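Local coordinates for Lin1840 protein (Listeria innocua serovar 6a, PDB 4ZOC) that probably hydrolyses terminal, non-reducing beta-D-glucosyl residues to release beta-D-glucose, as a family 3 glycoside hydrolase involved in beta-1,2-glucan metabolism, at residues Val133-Met138 and Leu233-Phe238; Asn285-Ala290 and Lys312-Glu317. The protein carries 2 engineered substitutions. One frame throughout, in Å; residues are numbered along the deposited sequence.

Interaction 1. Residues Val133-Met138 and Leu233-Phe238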
ATOM      1  N   VAL A 133     -14.663 -21.171  24.625  1.00  8.21           N
ATOM      2  CA  VAL A 133     -14.621 -20.247  23.482  1.00  7.47           C
ATOM      3  C   VAL A 133     -13.350 -20.424  22.691  1.00  8.26           C
ATOM      4  O   VAL A 133     -12.287 -20.593  23.271  1.00  9.74           O
ATOM      5  CB  VAL A 133     -14.554 -18.737  24.008  1.00  7.49           C
ATOM      6  CG1 VAL A 133     -14.546 -17.695  22.917  1.00  8.12           C
ATOM      7  CG2 VAL A 133     -15.683 -18.435  24.939  1.00  8.97           C
ATOM      8  N   THR A 134     -13.446 -20.318  21.367  1.00  8.83           N
ATOM      9  CA  THR A 134     -12.246 -20.179  20.571  1.00  7.47           C
ATOM     10  C   THR A 134     -12.161 -18.845  19.875  1.00  8.01           C
ATOM     11  O   THR A 134     -13.174 -18.343  19.367  1.00  7.62           O
ATOM     12  CB  THR A 134     -12.125 -21.301  19.514  1.00  7.58           C
ATOM     13  OG1 THR A 134     -10.921 -21.098  18.759  1.00  9.16           O
ATOM     14  CG2 THR A 134     -13.327 -21.338  18.478  1.00  6.86           C
ATOM     15  N   PHE A 135     -10.923 -18.372  19.738  1.00  8.71           N
ATOM     16  CA  PHE A 135     -10.614 -17.120  19.053  1.00  8.10           C
ATOM     17  C   PHE A 135     -10.482 -17.365  17.539  1.00  7.88           C
ATOM     18  O   PHE A 135      -9.368 -17.258  16.954  1.00  7.08           O
ATOM     19  CB  PHE A 135      -9.390 -16.522  19.624  1.00  7.49           C
ATOM     20  CG  PHE A 135      -9.470 -16.176  21.144  1.00  7.53           C
ATOM     21  CD1 PHE A 135     -10.617 -15.441  21.679  1.00  6.61           C
ATOM     22  CD2 PHE A 135      -8.426 -16.545  22.009  1.00  6.99           C
ATOM     23  CE1 PHE A 135     -10.662 -15.139  22.983  1.00  7.16           C
ATOM     24  CE2 PHE A 135      -8.450 -16.140  23.329  1.00  7.82           C
ATOM     25  CZ  PHE A 135      -9.569 -15.430  23.791  1.00  7.87           C
ATOM     26  N   SER A 136     -11.589 -17.773  16.951  1.00  7.27           N
ATOM     27  CA  SER A 136     -11.705 -18.116  15.552  1.00  7.64           C
ATOM     28  C   SER A 136     -13.177 -18.010  15.169  1.00  7.41           C
ATOM     29  O   SER A 136     -14.054 -18.196  16.016  1.00  6.85           O
ATOM     30  CB  SER A 136     -11.179 -19.556  15.306  1.00  8.47           C
ATOM     31  OG  SER A 136     -11.442 -20.056  14.011  1.00 10.62           O
ATOM     32  N   PRO A 137     -13.495 -17.649  13.922  1.00  6.85           N
ATOM     33  CA  PRO A 137     -12.667 -17.452  12.723  1.00  7.43           C
ATOM     34  C   PRO A 137     -11.925 -16.094  12.661  1.00  7.64           C
ATOM     35  O   PRO A 137     -12.383 -15.068  13.164  1.00  5.59           O
ATOM     36  CB  PRO A 137     -13.673 -17.546  11.608  1.00  8.53           C
ATOM     37  CG  PRO A 137     -14.917 -16.981  12.199  1.00  8.71           C
ATOM     38  CD  PRO A 137     -14.920 -17.504  13.620  1.00  7.35           C
ATOM     39  N   MET A 138     -10.745 -16.107  12.003  1.00  9.51           N
ATOM     40  CA  MET A 138     -10.061 -14.884  11.623  1.00  8.24           C
ATOM     41  C   MET A 138     -10.535 -14.492  10.216  1.00  7.22           C
ATOM     42  O   MET A 138     -10.346 -15.248   9.218  1.00  7.49           O
ATOM     43  CB  MET A 138      -8.556 -15.146  11.690  1.00  7.45           C
ATOM     44  CG  MET A 138      -7.695 -13.947  11.457  1.00  8.60           C
ATOM     45  SD  MET A 138      -7.416 -13.624   9.690  1.00  7.21           S
ATOM     46  CE  MET A 138      -5.902 -12.658   9.868  1.00  8.81           C
ATOM     47  N   LEU A 233     -18.847 -13.987  20.184  1.00  8.65           N
ATOM     48  CA  LEU A 233     -17.973 -12.910  20.620  1.00  7.75           C
ATOM     49  C   LEU A 233     -17.298 -12.235  19.405  1.00  7.26           C
ATOM     50  O   LEU A 233     -17.246 -12.829  18.334  1.00  7.28           O
ATOM     51  CB  LEU A 233     -16.849 -13.414  21.526  1.00  8.38           C
ATOM     52  CG  LEU A 233     -17.224 -13.984  22.914  1.00  9.29           C
ATOM     53  CD1 LEU A 233     -17.654 -15.429  22.829  1.00 11.83           C
ATOM     54  CD2 LEU A 233     -16.027 -13.814  23.863  1.00  9.24           C
ATOM     55  N   VAL A 234     -16.808 -11.034  19.597  1.00  8.75           N
ATOM     56  CA  VAL A 234     -15.940 -10.354  18.658  1.00  9.24           C
ATOM     57  C   VAL A 234     -14.703  -9.904  19.401  1.00  8.65           C
ATOM     58  O   VAL A 234     -14.784  -9.504  20.563  1.00  7.87           O
ATOM     59  CB  VAL A 234     -16.665  -9.174  18.009  1.00 10.98           C
ATOM     60  CG1 VAL A 234     -15.743  -8.364  17.080  1.00 11.95           C
ATOM     61  CG2 VAL A 234     -17.826  -9.692  17.217  1.00 11.32           C
ATOM     62  N   MET A 235     -13.546  -9.911  18.736  1.00  8.61           N
ATOM     63  CA  MET A 235     -12.305  -9.450  19.354  1.00  7.28           C
ATOM     64  C   MET A 235     -11.803  -8.218  18.600  1.00  7.17           C
ATOM     65  O   MET A 235     -11.920  -8.163  17.361  1.00  6.38           O
ATOM     66  CB  MET A 235     -11.207 -10.553  19.287  1.00  7.04           C
ATOM     67  CG  MET A 235      -9.842 -10.128  19.793  1.00  7.79           C
ATOM     68  SD  MET A 235      -8.528 -11.302  19.477  1.00  9.23           S
ATOM     69  CE  MET A 235      -9.062 -12.663  20.528  1.00 11.84           C
ATOM     70  N   THR A 236     -11.297  -7.220  19.333  1.00  6.86           N
ATOM     71  CA  THR A 236     -10.752  -5.978  18.680  1.00  6.39           C
ATOM     72  C   THR A 236      -9.451  -6.233  17.905  1.00  7.07           C
ATOM     73  O   THR A 236      -8.828  -7.292  18.092  1.00  7.09           O
ATOM     74  CB  THR A 236     -10.489  -4.889  19.723  1.00  7.03           C
ATOM     75  OG1 THR A 236      -9.302  -5.192  20.503  1.00  8.11           O
ATOM     76  CG2 THR A 236     -11.757  -4.641  20.567  1.00  7.15           C
ATOM     77  N   ALA A 237      -9.074  -5.271  17.028  1.00  6.22           N
ATOM     78  CA  ALA A 237      -7.819  -5.386  16.289  1.00  5.91           C
ATOM     79  C   ALA A 237      -6.722  -4.493  16.917  1.00  7.15           C
ATOM     80  O   ALA A 237      -7.001  -3.496  17.563  1.00  5.99           O
ATOM     81  CB  ALA A 237      -8.064  -4.939  14.829  1.00  5.84           C
ATOM     82  N   PHE A 238      -5.466  -4.852  16.644  1.00  6.26           N
ATOM     83  CA  PHE A 238      -4.352  -4.045  17.044  1.00  7.06           C
ATOM     84  C   PHE A 238      -4.172  -2.716  16.339  1.00  7.69           C
ATOM     85  O   PHE A 238      -3.553  -1.774  16.915  1.00 10.48           O
ATOM     86  CB  PHE A 238      -3.075  -4.822  16.878  1.00  6.86           C
ATOM     87  CG  PHE A 238      -2.932  -5.971  17.815  1.00  7.78           C
ATOM     88  CD1 PHE A 238      -2.879  -5.743  19.196  1.00  8.54           C
ATOM     89  CD2 PHE A 238      -2.822  -7.258  17.339  1.00  8.53           C
ATOM     90  CE1 PHE A 238      -2.682  -6.786  20.064  1.00  9.04           C
ATOM     91  CE2 PHE A 238      -2.617  -8.319  18.232  1.00  8.50           C
ATOM     92  CZ  PHE A 238      -2.590  -8.088  19.573  1.00  8.65           C
TER

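Interaction 2. Residues Asn285-Ala290 and Lys312-Glu317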
ATOM      1  N   ASN A 285      -2.349   7.741  29.363  1.00 10.07           N
ATOM      2  CA  ASN A 285      -1.991   6.883  30.530  1.00 11.28           C
ATOM      3  C   ASN A 285      -3.019   5.769  30.650  1.00 14.82           C
ATOM      4  O   ASN A 285      -4.041   5.773  29.913  1.00 12.63           O
ATOM      5  CB  ASN A 285      -1.928   7.730  31.809  1.00 12.27           C
ATOM      6  CG  ASN A 285      -3.179   8.582  32.013  1.00 13.82           C
ATOM      7  OD1 ASN A 285      -4.290   8.159  31.764  1.00 15.15           O
ATOM      8  ND2 ASN A 285      -2.982   9.808  32.447  1.00 20.57           N
ATOM      9  N   PRO A 286      -2.799   4.808  31.577  1.00 11.61           N
ATOM     10  CA  PRO A 286      -3.813   3.744  31.785  1.00 12.69           C
ATOM     11  C   PRO A 286      -5.210   4.198  32.117  1.00  9.79           C
ATOM     12  O   PRO A 286      -6.175   3.510  31.826  1.00  8.59           O
ATOM     13  CB  PRO A 286      -3.192   2.880  32.887  1.00 14.90           C
ATOM     14  CG  PRO A 286      -1.744   3.093  32.702  1.00 14.11           C
ATOM     15  CD  PRO A 286      -1.595   4.554  32.341  1.00 13.04           C
ATOM     16  N   LYS A 287      -5.344   5.351  32.766  1.00 11.45           N
ATOM     17  CA  LYS A 287      -6.657   5.848  33.142  1.00 11.31           C
ATOM     18  C   LYS A 287      -7.460   6.263  31.899  1.00 10.98           C
ATOM     19  O   LYS A 287      -8.597   5.926  31.740  1.00  9.93           O
ATOM     20  CB  LYS A 287      -6.468   7.040  34.124  1.00 14.40           C
ATOM     21  CG  LYS A 287      -7.763   7.645  34.619  1.00 15.01           C
ATOM     22  CD  LYS A 287      -7.471   8.733  35.643  1.00 22.76           C
ATOM     23  CE  LYS A 287      -8.772   9.177  36.283  1.00 22.48           C
ATOM     24  NZ  LYS A 287      -8.422  10.215  37.265  1.00 27.98           N
ATOM     25  N   GLU A 288      -6.798   6.938  30.967  1.00  8.08           N
ATOM     26  CA  GLU A 288      -7.462   7.249  29.749  1.00  9.40           C
ATOM     27  C   GLU A 288      -7.758   6.006  28.870  1.00  9.09           C
ATOM     28  O   GLU A 288      -8.808   5.924  28.251  1.00 12.69           O
ATOM     29  CB  GLU A 288      -6.612   8.300  28.950  1.00 11.42           C
ATOM     30  CG  GLU A 288      -6.657   9.700  29.614  1.00 12.00           C
ATOM     31  CD  GLU A 288      -6.179  10.833  28.737  1.00 16.08           C
ATOM     32  OE1 GLU A 288      -5.648  10.612  27.600  1.00 14.65           O
ATOM     33  OE2 GLU A 288      -6.263  11.978  29.231  1.00 16.37           O
ATOM     34  N   ALA A 289      -6.789   5.098  28.789  1.00 10.52           N
ATOM     35  CA  ALA A 289      -6.956   3.839  28.055  1.00 12.02           C
ATOM     36  C   ALA A 289      -8.209   3.092  28.519  1.00 12.37           C
ATOM     37  O   ALA A 289      -9.066   2.683  27.715  1.00 10.97           O
ATOM     38  CB  ALA A 289      -5.732   2.957  28.218  1.00 14.62           C
ATOM     39  N   ALA A 290      -8.368   3.003  29.847  1.00 11.70           N
ATOM     40  CA  ALA A 290      -9.572   2.419  30.458  1.00 10.33           C
ATOM     41  C   ALA A 290     -10.824   3.181  30.094  1.00 10.56           C
ATOM     42  O   ALA A 290     -11.843   2.630  29.689  1.00 12.13           O
ATOM     43  CB  ALA A 290      -9.379   2.384  31.997  1.00  9.03           C
ATOM     44  N   LYS A 312     -12.353   1.999  38.951  1.00 15.46           N
ATOM     45  CA  LYS A 312     -12.993   2.476  40.170  1.00 16.57           C
ATOM     46  C   LYS A 312     -12.839   3.995  40.300  1.00 13.82           C
ATOM     47  O   LYS A 312     -13.824   4.672  40.442  1.00 20.72           O
ATOM     48  CB  LYS A 312     -12.543   1.706  41.414  1.00 22.02           C
ATOM     49  CG  LYS A 312     -13.354   2.122  42.658  1.00 27.08           C
ATOM     50  CD  LYS A 312     -12.409   2.703  43.657  1.00 32.99           C
ATOM     51  CE  LYS A 312     -11.575   1.596  44.273  1.00 33.99           C
ATOM     52  NZ  LYS A 312     -11.171   2.086  45.604  1.00 41.98           N
ATOM     53  N   GLY A 313     -11.631   4.532  40.184  1.00 20.43           N
ATOM     54  CA  GLY A 313     -11.443   6.001  40.192  1.00 18.88           C
ATOM     55  C   GLY A 313     -12.283   6.781  39.137  1.00 22.70           C
ATOM     56  O   GLY A 313     -12.840   7.844  39.434  1.00 22.05           O
ATOM     57  N   LEU A 314     -12.334   6.284  37.884  1.00 18.92           N
ATOM     58  CA  LEU A 314     -13.115   6.907  36.835  1.00 17.28           C
ATOM     59  C   LEU A 314     -14.582   7.005  37.186  1.00 17.87           C
ATOM     60  O   LEU A 314     -15.240   8.017  36.923  1.00 16.92           O
ATOM     61  CB  LEU A 314     -13.003   6.130  35.509  1.00 17.51           C
ATOM     62  CG  LEU A 314     -11.641   6.291  34.826  1.00 16.11           C
ATOM     63  CD1 LEU A 314     -11.382   5.158  33.805  1.00 15.94           C
ATOM     64  CD2 LEU A 314     -11.438   7.632  34.109  1.00 16.22           C
ATOM     65  N   ILE A 315     -15.119   5.933  37.750  1.00 15.70           N
ATOM     66  CA  ILE A 315     -16.571   5.892  38.087  1.00 17.39           C
ATOM     67  C   ILE A 315     -16.855   6.764  39.304  1.00 18.06           C
ATOM     68  O   ILE A 315     -17.796   7.560  39.271  1.00 22.46           O
ATOM     69  CB  ILE A 315     -17.030   4.452  38.278  1.00 15.49           C
ATOM     70  CG1 ILE A 315     -17.084   3.784  36.930  1.00 15.50           C
ATOM     71  CG2 ILE A 315     -18.406   4.325  38.909  1.00 17.41           C
ATOM     72  CD1 ILE A 315     -17.170   2.293  37.054  1.00 16.97           C
ATOM     73  N   GLU A 316     -16.023   6.640  40.342  1.00 20.11           N
ATOM     74  CA  GLU A 316     -16.152   7.482  41.565  1.00 21.78           C
ATOM     75  C   GLU A 316     -16.037   8.959  41.206  1.00 22.11           C
ATOM     76  O   GLU A 316     -16.775   9.779  41.755  1.00 21.50           O
ATOM     77  CB  GLU A 316     -15.082   7.135  42.602  1.00 25.11           C
ATOM     78  CG  GLU A 316     -15.369   5.786  43.221  1.00 26.56           C
ATOM     79  CD  GLU A 316     -14.415   5.412  44.317  1.00 31.46           C
ATOM     80  OE1 GLU A 316     -13.277   5.944  44.337  1.00 34.57           O
ATOM     81  OE2 GLU A 316     -14.814   4.532  45.124  1.00 36.27           O
ATOM     82  N   GLU A 317     -15.124   9.310  40.308  1.00 24.42           N
ATOM     83  CA  GLU A 317     -14.944  10.713  39.935  1.00 22.18           C
ATOM     84  C   GLU A 317     -16.012  11.233  38.947  1.00 25.06           C
ATOM     85  O   GLU A 317     -15.977  12.397  38.611  1.00 32.55           O
ATOM     86  CB  GLU A 317     -13.519  10.997  39.390  1.00 22.70           C
ATOM     87  CG  GLU A 317     -12.405  10.673  40.328  1.00 27.99           C
ATOM     88  CD  GLU A 317     -11.088  10.476  39.620  1.00 29.45           C
ATOM     89  OE1 GLU A 317     -10.991  10.820  38.412  1.00 29.16           O
ATOM     90  OE2 GLU A 317     -10.139   9.980  40.276  1.00 32.66           O
TER

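Interaction 1. Residues Val133-Met138 and Leu233-Phe238
Inside the TIM barrel of the family 3 N-terminal domain, Val133 and Phe135 pack against Leu233 and Met235, Phe135 lying just past the end of strand 133-134. The strands 133-134 and 233-236 are not neighbours in the sheet, since strand 187-193 runs between them; no hydrogen bond joins the two segments, and the CA atoms of Phe135 and Met235 stay 7.9 Å apart. Val133 and Leu233 reach for each other tip to tip, with CG1 of Val133 3.8 Å from CD1 of Leu233. Two residues on, the side chains of Phe135 and Met235 cross at about a right angle. The methionine chain runs straight out from the backbone and then bends at chi3 (-66°), which lays its methyl over one face of the phenylalanine ring. This is a CH-pi contact: Met235 CE lies 3.7 Å from the centroid of the Phe135 ring, 25° off the normal, and is displaced toward the CD1 rim. All four side chains are buried. Met89 on strand 87-90 touches Val133, Phe135 and Leu233, while Cys189 on the intervening strand 187-193 packs against Leu233 and Met235.

Interaction 2. Residues Asn285-Ala290 and Lys312-Glu317
Glu317 OE1 is gripped by two lysines, Lys287 from across the contact and Lys319 two residues further along the chain. The bridge from Lys287 ties together two successive helices of the TIM-barrel domain, 286-295 and 306-316, Glu317 following directly on the second, and illustrates how an apolar helix contact can carry a salt bridge at its more exposed side. Glu317 OE1 accepts from Lys287 NZ (2.9 Å) through its syn lone pair, on the side of OE2. The lysine is fully extended, with CG anti to the backbone N (chi1 -179°), and this stretch carries its ammonium group across to the carboxylate. Its aliphatic part serves the packing as well: the lysine and leucine chains run antiparallel alongside each other, CG of Lys287 lying 3.7 Å from CD2 of Leu314. The other leucine branch turns to the deeper side, where CD1 of Leu314 is 3.9 Å from CB of Ala290. At the start of the helix 286-295, Asn285 is the N-cap, its side chain accepting from the backbone of the residue that follows Lys287. That capping bond, from Glu288 N to Asn285 OD1, is 2.9 Å long, and its C=O...N angle of 174° brings the donor almost straight onto the carbonyl.

Taken together, the two contacts contrast the inside and the periphery of one TIM-barrel domain. Both segments of interaction 1 precede those of interaction 2 along the chain; the centres of the two contacts lie 26 Å apart, their nearest atoms about 11 Å, and the two do not meet. Interaction 1 joins two strands of the eight-stranded parallel sheet, its centre about 11 Å from that of the chain, whereas interaction 2, about 36 Å out, pairs helices that precede and follow strand 301-302 in sequence. The Met235 side chain is about 8 Å from a bound glucose, which touches Phe238 of the same segment; the helix pair is structural packing remote from the sugar and metal sites.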